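Local coordinates for VWFA domain-containing protein (Alicyclobacillus acidocaldarius subsp. acidocaldarius, PDB 3RAG) that is of unknown function but carries a von Willebrand factor type A-like domain and binds a sodium ion, at residues V174-F179 and L189-S194. Sequence-based numbering, arbitrary orientation.
Sequences VSVIAF and LVQPFS
With chi1 of S175 at 174°, its OG stands trans to the backbone N and is carried onto the carbonyl of Q191, while chi1 of F193 at -72° lays the phenyl ring against CB of the same serine. S175 OG donates to Q191 O at 2.8 Å, in the carbonyl plane. The same oxygen also accepts from V176 N at 3.2 Å, so two donors hold it. S175 CB sits 3.7 Å from the centroid of the F193 ring, close to the ring normal, which identifies a CH-pi contact over one face. H228 stacks with the same ring.

V176 O is shared too: V190 N reaches it at 2.8 Å and Q191 N at 3.3 Å, the latter the longer but straighter bond. Two consecutive residues facing V176 define a classic beta bulge. Here V190 CB points toward 174-179 and packs 3.8 Å from V176 CG1, and L202 of helix 199-205 touches both valines. On the face covered by helix 214-232, where L224 touches I177, I177 CG2 meets L189 CD1 at 3.8 Å, the two side chains nearly perpendicular.

Past the corner at F193, S194 O accepts an almost linear bond from V174 N (2.8 Å, 176°). Residues 174-179 and 189-192 run almost exactly antiparallel, as expected of a beta hairpin; its second strand, bulged, forms one edge of the chain's mixed sheet, flanked by helices as in the vWA-like alpha-beta-alpha fold.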
loop_
_atom_site.group_PDB
_atom_site.type_symbol
_atom_site.label_atom_id
_atom_site.label_comp_id
_atom_site.label_asym_id
_atom_site.label_seq_id
_atom_site.Cartn_x
_atom_site.Cartn_y
_atom_site.Cartn_z
ATOM N N VAL A 174 5.431 4.073 -8.374
ATOM C CA VAL A 174 5.388 2.786 -7.670
ATOM C C VAL A 174 6.792 2.229 -7.520
ATOM O O VAL A 174 7.592 2.196 -8.477
ATOM C CB VAL A 174 4.461 1.768 -8.395
ATOM C CG1 VAL A 174 4.957 1.514 -9.811
ATOM C CG2 VAL A 174 4.364 0.450 -7.624
ATOM N N SER A 175 7.102 1.774 -6.309
ATOM C CA SER A 175 8.366 1.080 -6.062
ATOM C C SER A 175 8.003 -0.294 -5.514
ATOM O O SER A 175 6.927 -0.469 -4.923
ATOM C CB SER A 175 9.182 1.857 -5.024
ATOM O OG SER A 175 10.348 1.142 -4.651
ATOM N N VAL A 176 8.879 -1.274 -5.711
ATOM C CA VAL A 176 8.598 -2.607 -5.205
ATOM C C VAL A 176 9.783 -3.072 -4.370
ATOM O O VAL A 176 10.954 -2.899 -4.754
ATOM C CB VAL A 176 8.376 -3.610 -6.377
ATOM C CG1 VAL A 176 8.168 -5.037 -5.849
ATOM C CG2 VAL A 176 7.219 -3.139 -7.295
ATOM N N ILE A 177 9.485 -3.622 -3.201
ATOM C CA ILE A 177 10.523 -4.285 -2.451
ATOM C C ILE A 177 10.095 -5.683 -2.088
ATOM O O ILE A 177 8.899 -5.987 -2.019
ATOM C CB ILE A 177 10.937 -3.516 -1.186
ATOM C CG1 ILE A 177 9.819 -3.458 -0.191
ATOM C CG2 ILE A 177 11.357 -2.092 -1.503
ATOM C CD1 ILE A 177 10.182 -2.539 0.983
ATOM N N ALA A 178 11.086 -6.539 -1.886
ATOM C CA ALA A 178 10.881 -7.908 -1.447
ATOM C C ALA A 178 11.472 -8.080 -0.048
ATOM O O ALA A 178 12.460 -7.445 0.300
ATOM C CB ALA A 178 11.586 -8.872 -2.396
ATOM N N PHE A 179 10.860 -8.951 0.744
ATOM C CA PHE A 179 11.385 -9.300 2.047
ATOM C C PHE A 179 11.202 -10.795 2.244
ATOM O O PHE A 179 10.113 -11.323 2.041
ATOM C CB PHE A 179 10.726 -8.482 3.187
ATOM C CG PHE A 179 9.229 -8.682 3.338
ATOM C CD1 PHE A 179 8.737 -9.493 4.356
ATOM C CD2 PHE A 179 8.323 -8.044 2.494
ATOM C CE1 PHE A 179 7.376 -9.672 4.531
ATOM C CE2 PHE A 179 6.919 -8.211 2.664
ATOM C CZ PHE A 179 6.449 -9.022 3.684
ATOM N N LEU A 189 15.519 -4.060 -2.803
ATOM C CA LEU A 189 14.802 -3.120 -3.648
ATOM C C LEU A 189 14.644 -3.752 -5.026
ATOM O O LEU A 189 15.629 -3.966 -5.736
ATOM C CB LEU A 189 15.566 -1.804 -3.758
ATOM C CG LEU A 189 14.886 -0.745 -4.643
ATOM C CD1 LEU A 189 13.619 -0.239 -3.987
ATOM C CD2 LEU A 189 15.853 0.404 -4.933
ATOM N N VAL A 190 13.412 -4.052 -5.413
ATOM C CA VAL A 190 13.159 -4.684 -6.709
ATOM C C VAL A 190 13.153 -3.646 -7.839
ATOM O O VAL A 190 13.754 -3.858 -8.914
ATOM C CB VAL A 190 11.832 -5.497 -6.688
ATOM C CG1 VAL A 190 11.570 -6.136 -8.052
ATOM C CG2 VAL A 190 11.920 -6.569 -5.626
ATOM N N GLN A 191 12.472 -2.529 -7.606
ATOM C CA GLN A 191 12.596 -1.405 -8.518
ATOM C C GLN A 191 12.430 -0.119 -7.748
ATOM O O GLN A 191 11.690 -0.069 -6.774
ATOM C CB GLN A 191 11.550 -1.482 -9.616
ATOM C CG GLN A 191 10.103 -1.222 -9.118
ATOM C CD GLN A 191 9.143 -1.033 -10.279
ATOM O OE1 GLN A 191 8.465 0.008 -10.403
ATOM N NE2 GLN A 191 9.090 -2.026 -11.153
ATOM N N PRO A 192 13.137 0.921 -8.178
ATOM C CA PRO A 192 12.936 2.250 -7.605
ATOM C C PRO A 192 11.614 2.793 -8.107
ATOM O O PRO A 192 11.004 2.174 -8.977
ATOM C CB PRO A 192 14.106 3.068 -8.173
ATOM C CG PRO A 192 14.541 2.332 -9.397
ATOM C CD PRO A 192 14.257 0.876 -9.135
ATOM N N PHE A 193 11.173 3.931 -7.577
ATOM C CA PHE A 193 9.928 4.542 -8.056
ATOM C C PHE A 193 9.879 4.770 -9.558
ATOM O O PHE A 193 10.818 5.312 -10.153
ATOM C CB PHE A 193 9.658 5.860 -7.339
ATOM C CG PHE A 193 9.242 5.685 -5.911
ATOM C CD1 PHE A 193 7.970 5.253 -5.601
ATOM C CD2 PHE A 193 10.137 5.921 -4.877
ATOM C CE1 PHE A 193 7.575 5.088 -4.281
ATOM C CE2 PHE A 193 9.741 5.757 -3.554
ATOM C CZ PHE A 193 8.460 5.353 -3.265
ATOM N N SER A 194 8.769 4.360 -10.159
ATOM C CA SER A 194 8.582 4.497 -11.593
ATOM C C SER A 194 7.092 4.549 -11.894
ATOM O O SER A 194 6.272 4.161 -11.071
ATOM C CB SER A 194 9.212 3.301 -12.314
ATOM O OG SER A 194 8.870 3.304 -13.692
#